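Local coordinates for acyl-CoA dehydrogenase domain protein Tcur3481 (Thermomonospora curvata, PDB 6WY9) that probably acts as an FAD-dependent acyl-CoA dehydrogenase and binds a flavin cofactor, held here in its reduced form, at residues R28-E33 against V324-P329; G129-P134 against W218-A223; R189-T192 against D196-G199. One frame throughout, in Å; residues are numbered along the deposited sequence.

How the interactions relate
The three contacts are spread over a chain that has the helix–sheet–helix build of acyl-CoA dehydrogenases. Interaction 1 spans the longest separation, joining helix 26-33 near the start of the chain to the loop between helices 295-319 and 330-340. Within that span interaction 2 packs a loop of the central beta region on helix 215-248, and interaction 3, the closing end of a beta hairpin, falls between the two segments of interaction 2. Interactions 1 and 2 join separate parts of the fold on opposite sides of the chain's centre, about 32 Å apart between centres. Interaction 3 lies within the beta domain and approaches interaction 1 to about 5 Å between nearest atoms, without touching it.

Interaction 1: residues R28-E33 against V324-P329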
loop_
_atom_site.group_PDB
_atom_site.type_symbol
_atom_site.label_atom_id
_atom_site.label_comp_id
_atom_site.label_asym_id
_atom_site.label_seq_id
_atom_site.Cartn_x
_atom_site.Cartn_y
_atom_site.Cartn_z
ATOM N N ARG B 28 -2.920 -36.965 1.695
ATOM C CA ARG B 28 -4.207 -36.980 0.990
ATOM C C ARG B 28 -4.355 -35.776 0.041
ATOM O O ARG B 28 -4.919 -35.910 -1.056
ATOM C CB ARG B 28 -5.375 -37.037 1.982
ATOM C CG ARG B 28 -6.781 -37.063 1.276
ATOM C CD ARG B 28 -6.974 -38.396 0.559
ATOM N NE ARG B 28 -8.362 -38.602 0.144
ATOM C CZ ARG B 28 -8.767 -39.624 -0.592
ATOM N NH1 ARG B 28 -7.898 -40.539 -0.999
ATOM N NH2 ARG B 28 -10.050 -39.725 -0.915
ATOM N N LEU B 29 -3.819 -34.609 0.415
ATOM C CA LEU B 29 -3.903 -33.460 -0.483
ATOM C C LEU B 29 -3.169 -33.734 -1.792
ATOM O O LEU B 29 -3.627 -33.338 -2.880
ATOM C CB LEU B 29 -3.342 -32.210 0.198
ATOM C CG LEU B 29 -4.170 -31.598 1.332
ATOM C CD1 LEU B 29 -3.470 -30.333 1.902
ATOM C CD2 LEU B 29 -5.662 -31.343 0.941
ATOM N N ARG B 30 -2.026 -34.412 -1.706
ATOM C CA ARG B 30 -1.259 -34.739 -2.896
ATOM C C ARG B 30 -2.002 -35.763 -3.761
ATOM O O ARG B 30 -2.075 -35.615 -4.985
ATOM C CB ARG B 30 0.123 -35.256 -2.472
ATOM C CG ARG B 30 0.947 -35.769 -3.644
ATOM C CD ARG B 30 1.103 -34.695 -4.728
ATOM N NE ARG B 30 1.547 -33.384 -4.206
ATOM C CZ ARG B 30 2.767 -33.104 -3.749
ATOM N NH1 ARG B 30 3.712 -34.044 -3.717
ATOM N NH2 ARG B 30 3.046 -31.883 -3.300
ATOM N N ALA B 31 -2.567 -36.796 -3.134
ATOM C CA ALA B 31 -3.380 -37.769 -3.865
ATOM C C ALA B 31 -4.539 -37.088 -4.583
ATOM O O ALA B 31 -4.826 -37.382 -5.748
ATOM C CB ALA B 31 -3.913 -38.828 -2.898
ATOM N N VAL B 32 -5.238 -36.181 -3.904
ATOM C CA VAL B 32 -6.436 -35.620 -4.525
ATOM C C VAL B 32 -6.054 -34.613 -5.616
ATOM O O VAL B 32 -6.659 -34.586 -6.700
ATOM C CB VAL B 32 -7.350 -35.000 -3.451
ATOM C CG1 VAL B 32 -8.477 -34.138 -4.123
ATOM C CG2 VAL B 32 -7.991 -36.123 -2.640
ATOM N N GLU B 33 -5.010 -33.822 -5.378
ATOM C CA GLU B 33 -4.675 -32.773 -6.339
ATOM C C GLU B 33 -3.999 -33.333 -7.599
ATOM O O GLU B 33 -3.782 -32.580 -8.547
ATOM C CB GLU B 33 -3.818 -31.684 -5.657
ATOM C CG GLU B 33 -2.371 -32.135 -5.436
ATOM C CD GLU B 33 -1.563 -31.215 -4.509
ATOM O OE1 GLU B 33 -0.431 -31.629 -4.087
ATOM O OE2 GLU B 33 -2.062 -30.096 -4.202
ATOM N N VAL B 324 8.165 -22.171 -1.272
ATOM C CA VAL B 324 7.776 -22.588 -2.622
ATOM C C VAL B 324 7.910 -24.080 -2.818
ATOM O O VAL B 324 7.527 -24.585 -3.880
ATOM C CB VAL B 324 8.546 -21.849 -3.743
ATOM C CG1 VAL B 324 8.390 -20.276 -3.565
ATOM C CG2 VAL B 324 10.001 -22.255 -3.799
ATOM N N ASP B 325 8.397 -24.814 -1.822
ATOM C CA ASP B 325 8.501 -26.271 -1.976
ATOM C C ASP B 325 7.103 -26.860 -1.984
ATOM O O ASP B 325 6.334 -26.628 -1.047
ATOM C CB ASP B 325 9.316 -26.854 -0.818
ATOM C CG ASP B 325 9.647 -28.316 -0.988
ATOM O OD1 ASP B 325 8.962 -29.083 -1.686
ATOM O OD2 ASP B 325 10.652 -28.695 -0.381
ATOM N N VAL B 326 6.752 -27.610 -3.037
ATOM C CA VAL B 326 5.410 -28.187 -3.090
ATOM C C VAL B 326 5.220 -29.296 -2.067
ATOM O O VAL B 326 4.087 -29.714 -1.854
ATOM C CB VAL B 326 4.967 -28.783 -4.455
ATOM C CG1 VAL B 326 4.949 -27.691 -5.578
ATOM C CG2 VAL B 326 5.804 -30.047 -4.849
ATOM N N ASP B 327 6.278 -29.741 -1.395
ATOM C CA ASP B 327 6.098 -30.720 -0.329
ATOM C C ASP B 327 5.862 -30.083 1.031
ATOM O O ASP B 327 5.733 -30.807 2.023
ATOM C CB ASP B 327 7.292 -31.674 -0.288
ATOM C CG ASP B 327 7.238 -32.665 -1.450
ATOM O OD1 ASP B 327 8.288 -32.964 -2.053
ATOM O OD2 ASP B 327 6.109 -33.086 -1.808
ATOM N N TYR B 328 5.772 -28.757 1.089
ATOM C CA TYR B 328 5.531 -27.990 2.299
ATOM C C TYR B 328 4.169 -27.303 2.135
ATOM O O TYR B 328 3.754 -27.065 1.001
ATOM C CB TYR B 328 6.670 -26.968 2.516
ATOM C CG TYR B 328 6.512 -26.103 3.767
ATOM C CD1 TYR B 328 6.943 -26.573 5.028
ATOM C CD2 TYR B 328 5.881 -24.844 3.693
ATOM C CE1 TYR B 328 6.775 -25.798 6.187
ATOM C CE2 TYR B 328 5.687 -24.050 4.809
ATOM C CZ TYR B 328 6.140 -24.532 6.071
ATOM O OH TYR B 328 5.965 -23.761 7.202
ATOM N N PRO B 329 3.407 -27.044 3.220
ATOM C CA PRO B 329 1.977 -26.764 3.021
ATOM C C PRO B 329 1.634 -25.387 2.489
ATOM O O PRO B 329 0.574 -25.230 1.871
ATOM C CB PRO B 329 1.370 -26.960 4.423
ATOM C CG PRO B 329 2.549 -26.955 5.371
ATOM C CD PRO B 329 3.687 -27.528 4.583
#
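Helix 28-33 faces a type I beta turn, Asp325 to Tyr328; the nearest alpha carbons, of Arg30 and Asp327, are 8.8 Å apart. The motif is a surface salt-bridge network of Arg30, Glu33 and Asp327, joining the N-terminal helical region of the acyl-CoA dehydrogenase fold to the loop before helix 330-340. A long, flexible arginine suits this separation. Arg30 leaves its helix with CG anti to the backbone N (chi1 174°), then bends at its next two torsions, which brings NE back to Glu33 one turn on while the terminal nitrogens face the turn. NE donates to Glu33 OE1 over 2.6 Å, almost in the guanidinium plane and to that oxygen's anti lone pair, which restrains the group from within its own helix. Glu33 OE2 pairs with Arg332. Val326 O lies 2.8 Å from Arg30 NH2, at the guanidinium edge. Replacing Arg30 by an alanine is likely to leave Asp327 without its cationic mate across the contact and Glu33 with one partner fewer. Val324 touches the bound dihydroflavin and, like Val326, bonds through its backbone to a neighbouring subunit. An Asx turn, Asp325 OD1 accepting from Asp327 N, braces the turn. Asp327 adds the second grip: OD2 receives Arg30 NH1 at 3.2 Å, nearly head-on to its C-O bond, the guanidinium and carboxylate planes 41° apart.

Interaction 2: residues G129-P134 against W218-A223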
loop_
_atom_site.group_PDB
_atom_site.type_symbol
_atom_site.label_atom_id
_atom_site.label_comp_id
_atom_site.label_asym_id
_atom_site.label_seq_id
_atom_site.Cartn_x
_atom_site.Cartn_y
_atom_site.Cartn_z
ATOM N N GLY B 129 -16.681 -10.149 -19.151
ATOM C CA GLY B 129 -17.273 -11.043 -18.164
ATOM C C GLY B 129 -18.060 -10.380 -17.057
ATOM O O GLY B 129 -17.932 -10.761 -15.886
ATOM N N ASP B 130 -18.884 -9.394 -17.394
ATOM C CA ASP B 130 -19.747 -8.796 -16.381
ATOM C C ASP B 130 -20.714 -9.832 -15.802
ATOM O O ASP B 130 -21.641 -10.283 -16.498
ATOM C CB ASP B 130 -20.501 -7.651 -17.011
ATOM C CG ASP B 130 -21.340 -6.884 -16.033
ATOM O OD1 ASP B 130 -21.553 -7.314 -14.888
ATOM O OD2 ASP B 130 -21.777 -5.812 -16.448
ATOM N N VAL B 131 -20.525 -10.216 -14.535
ATOM C CA VAL B 131 -21.301 -11.350 -13.991
ATOM C C VAL B 131 -22.785 -10.995 -13.875
ATOM O O VAL B 131 -23.646 -11.887 -13.768
ATOM C CB VAL B 131 -20.785 -11.821 -12.612
ATOM C CG1 VAL B 131 -19.333 -12.394 -12.704
ATOM C CG2 VAL B 131 -20.840 -10.673 -11.603
ATOM N N ALA B 132 -23.090 -9.710 -13.858
ATOM C CA ALA B 132 -24.442 -9.190 -13.739
ATOM C C ALA B 132 -25.117 -9.008 -15.092
ATOM O O ALA B 132 -26.316 -8.728 -15.132
ATOM C CB ALA B 132 -24.419 -7.841 -12.987
ATOM N N ALA B 133 -24.377 -9.146 -16.199
ATOM C CA ALA B 133 -24.943 -9.017 -17.547
ATOM C C ALA B 133 -24.313 -10.102 -18.423
ATOM O O ALA B 133 -23.516 -9.824 -19.330
ATOM C CB ALA B 133 -24.721 -7.602 -18.109
ATOM N N PRO B 134 -24.667 -11.369 -18.175
ATOM C CA PRO B 134 -24.085 -12.472 -18.960
ATOM C C PRO B 134 -24.337 -12.279 -20.449
ATOM O O PRO B 134 -25.431 -11.885 -20.863
ATOM C CB PRO B 134 -24.816 -13.724 -18.442
ATOM C CG PRO B 134 -25.720 -13.270 -17.337
ATOM C CD PRO B 134 -25.797 -11.782 -17.327
ATOM N N TRP B 218 -29.355 -12.265 -6.204
ATOM C CA TRP B 218 -29.253 -12.938 -4.912
ATOM C C TRP B 218 -28.098 -13.938 -4.898
ATOM O O TRP B 218 -27.298 -13.998 -3.947
ATOM C CB TRP B 218 -30.564 -13.638 -4.613
ATOM C CG TRP B 218 -30.717 -14.094 -3.244
ATOM C CD1 TRP B 218 -31.263 -13.397 -2.209
ATOM C CD2 TRP B 218 -30.387 -15.387 -2.736
ATOM N NE1 TRP B 218 -31.278 -14.172 -1.074
ATOM C CE2 TRP B 218 -30.745 -15.400 -1.371
ATOM C CE3 TRP B 218 -29.818 -16.532 -3.295
ATOM C CZ2 TRP B 218 -30.556 -16.516 -0.558
ATOM C CZ3 TRP B 218 -29.633 -17.645 -2.482
ATOM C CH2 TRP B 218 -30.007 -17.627 -1.133
ATOM N N THR B 219 -28.013 -14.754 -5.940
ATOM C CA THR B 219 -26.976 -15.769 -5.954
ATOM C C THR B 219 -25.591 -15.127 -6.022
ATOM O O THR B 219 -24.649 -15.608 -5.391
ATOM C CB THR B 219 -27.221 -16.744 -7.111
ATOM O OG1 THR B 219 -28.479 -17.379 -6.910
ATOM C CG2 THR B 219 -26.153 -17.837 -7.126
ATOM N N LEU B 220 -25.455 -14.014 -6.740
ATOM C CA LEU B 220 -24.154 -13.346 -6.794
ATOM C C LEU B 220 -23.749 -12.798 -5.423
ATOM O O LEU B 220 -22.585 -12.907 -5.020
ATOM C CB LEU B 220 -24.178 -12.236 -7.848
ATOM C CG LEU B 220 -24.317 -12.699 -9.306
ATOM C CD1 LEU B 220 -24.613 -11.507 -10.197
ATOM C CD2 LEU B 220 -23.066 -13.430 -9.797
ATOM N N ASP B 221 -24.690 -12.196 -4.688
ATOM C CA ASP B 221 -24.371 -11.726 -3.337
ATOM C C ASP B 221 -23.976 -12.872 -2.397
ATOM O O ASP B 221 -23.028 -12.750 -1.603
ATOM C CB ASP B 221 -25.557 -10.969 -2.768
ATOM C CG ASP B 221 -25.617 -9.548 -3.290
ATOM O OD1 ASP B 221 -24.610 -9.091 -3.887
ATOM O OD2 ASP B 221 -26.655 -8.906 -3.091
ATOM N N VAL B 222 -24.719 -13.973 -2.445
ATOM C CA VAL B 222 -24.399 -15.128 -1.611
ATOM C C VAL B 222 -23.054 -15.720 -2.001
ATOM O O VAL B 222 -22.254 -16.093 -1.134
ATOM C CB VAL B 222 -25.513 -16.179 -1.715
ATOM C CG1 VAL B 222 -25.033 -17.528 -1.090
ATOM C CG2 VAL B 222 -26.785 -15.661 -1.078
ATOM N N ALA B 223 -22.799 -15.857 -3.308
ATOM C CA ALA B 223 -21.517 -16.421 -3.754
ATOM C C ALA B 223 -20.344 -15.543 -3.326
ATOM O O ALA B 223 -19.275 -16.055 -2.951
ATOM C CB ALA B 223 -21.496 -16.570 -5.276
#
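This is a small, buried apolar contact in which a loop of the beta region of the acyl-CoA dehydrogenase fold rests on the long helix 215-248. The loop, between strands 118-122 and 137-141, is shaped by an Asx turn overlapping a type I beta turn from Asp130 to Ala133, and it brings Val131 against Leu220. Asp130 suits the start of this turn because its carboxylate can take a backbone N-H: OD1 accepts from Ala132 N at 3.0 Å, approached from above the carboxylate plane. The same oxygen also meets Arg353 in a salt bridge. The main-chain bond from Ala133 N to Asp130 O closes the turn.

Leu220 reaches out from the helix with CG anti to its carbonyl carbon (chi1 -67°), which directs the isobutyl group toward the loop. The short branched Val131 presents CB and CG2 to this fork, and Ala132, with little bulk of its own, lets Leu220 CD1 come within 4.2 Å of its CA. Thr219 and Val222 pack on helix 87-100, so this part of helix 215-248 lies between the loop and that helix. Leu220 CD2 sits 4.0 Å from Val131 CB, while CD1 is 3.7 Å from Val131 O.

Interaction 3: residues R189-T192 against D196-G199; sequences RTET and DMAG
Asp196 meets Thr192 at the turn end of the hairpin, just beyond the paired strands: its backbone O accepts from Thr192 N at 3.2 Å, a nearly straight bond (167° at the hydrogen). The two side chains run next to each other in the same direction, and a water donates to Asp196 OD2 at 2.7 Å and, weakly, to Thr192 OG1. Small polar groups suit this end, since each has a further mate: Ser156 for Asp196, Gln339 for Thr192.

Met197 forms a non-hydrogen-bonded pair with Glu191. Bent at chi2 and chi3 (both 65°), its flexible chain folds along the face shared with Arg189 and Glu191, so that SD is 3.9 Å from Glu191 N and CG lies over one face of the Arg189 guanidinium, 3.6 Å from CZ and toward the rim. The two side chains cross at about a right angle; the methylene covers part of that face, while NH2 donates to the Glu36 backbone O.

Ala198 and Thr190 are the antiparallel hydrogen-bonded pair, with Thr190 N to Ala198 O at 2.8 Å and Ala198 N to Thr190 O at 2.9 Å. The small CB of Ala198, on the opposite face from Met197, fits against Thr192 CG2 at 3.8 Å. Thr190 OG1 bonds to the backbone of a neighbouring subunit.

Gly199 and Arg189 form a non-hydrogen-bonded pair, and the Gly199 backbone also bonds to Val154 of the next strand. Such an antiparallel register, closed by a short connection, is that of a beta hairpin, here strands 185-191 and 197-203 in the central beta domain of the acyl-CoA dehydrogenase fold.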
loop_
_atom_site.group_PDB
_atom_site.type_symbol
_atom_site.label_atom_id
_atom_site.label_comp_id
_atom_site.label_asym_id
_atom_site.label_seq_id
_atom_site.Cartn_x
_atom_site.Cartn_y
_atom_site.Cartn_z
ATOM N N ARG B 189 -12.262 -29.640 -19.961
ATOM C CA ARG B 189 -11.608 -29.547 -18.663
ATOM C C ARG B 189 -10.452 -28.547 -18.728
ATOM O O ARG B 189 -9.719 -28.484 -19.720
ATOM C CB ARG B 189 -11.115 -30.920 -18.257
ATOM C CG ARG B 189 -12.260 -31.910 -18.118
ATOM C CD ARG B 189 -11.819 -33.374 -18.174
ATOM N NE ARG B 189 -10.581 -33.657 -17.436
ATOM C CZ ARG B 189 -10.536 -33.977 -16.146
ATOM N NH1 ARG B 189 -11.676 -34.036 -15.446
ATOM N NH2 ARG B 189 -9.360 -34.238 -15.548
ATOM N N THR B 190 -10.287 -27.757 -17.673
ATOM C CA THR B 190 -9.203 -26.780 -17.636
ATOM C C THR B 190 -8.702 -26.673 -16.197
ATOM O O THR B 190 -9.495 -26.515 -15.265
ATOM C CB THR B 190 -9.668 -25.415 -18.199
ATOM O OG1 THR B 190 -8.562 -24.513 -18.321
ATOM C CG2 THR B 190 -10.760 -24.770 -17.359
ATOM N N GLU B 191 -7.396 -26.810 -16.008
ATOM C CA GLU B 191 -6.818 -26.743 -14.665
ATOM C C GLU B 191 -6.531 -25.304 -14.246
ATOM O O GLU B 191 -5.852 -24.569 -14.964
ATOM C CB GLU B 191 -5.527 -27.565 -14.587
ATOM C CG GLU B 191 -5.053 -27.718 -13.142
ATOM C CD GLU B 191 -3.699 -28.395 -13.030
ATOM O OE1 GLU B 191 -3.002 -28.487 -14.054
ATOM O OE2 GLU B 191 -3.331 -28.846 -11.926
ATOM N N THR B 192 -6.970 -24.927 -13.043
ATOM C CA THR B 192 -6.781 -23.562 -12.575
ATOM C C THR B 192 -5.646 -23.449 -11.535
ATOM O O THR B 192 -5.117 -24.426 -11.027
ATOM C CB THR B 192 -8.103 -23.032 -11.993
ATOM O OG1 THR B 192 -8.407 -23.759 -10.805
ATOM C CG2 THR B 192 -9.234 -23.253 -12.987
ATOM N N ASP B 196 -7.886 -26.893 -8.973
ATOM C CA ASP B 196 -9.208 -27.416 -9.278
ATOM C C ASP B 196 -9.227 -27.849 -10.739
ATOM O O ASP B 196 -8.434 -27.372 -11.558
ATOM C CB ASP B 196 -10.284 -26.337 -9.028
ATOM C CG ASP B 196 -11.716 -26.831 -9.334
ATOM O OD1 ASP B 196 -12.082 -27.927 -8.841
ATOM O OD2 ASP B 196 -12.500 -26.110 -10.050
ATOM N N MET B 197 -10.139 -28.741 -11.079
ATOM C CA MET B 197 -10.376 -29.045 -12.484
ATOM C C MET B 197 -11.723 -28.414 -12.866
ATOM O O MET B 197 -12.788 -28.960 -12.551
ATOM C CB MET B 197 -10.350 -30.539 -12.754
ATOM C CG MET B 197 -10.267 -30.881 -14.249
ATOM S SD MET B 197 -8.705 -30.329 -15.036
ATOM C CE MET B 197 -7.414 -31.308 -14.236
ATOM N N ALA B 198 -11.656 -27.253 -13.525
ATOM C CA ALA B 198 -12.824 -26.492 -13.958
ATOM C C ALA B 198 -13.245 -26.937 -15.361
ATOM O O ALA B 198 -12.588 -27.765 -16.002
ATOM C CB ALA B 198 -12.529 -24.984 -13.912
ATOM N N GLY B 199 -14.358 -26.388 -15.851
ATOM C CA GLY B 199 -14.808 -26.702 -17.202
ATOM C C GLY B 199 -15.136 -25.412 -17.954
ATOM O O GLY B 199 -15.814 -24.535 -17.407
HETATM O O HOH W 1 -11.737 -23.583 -10.352
#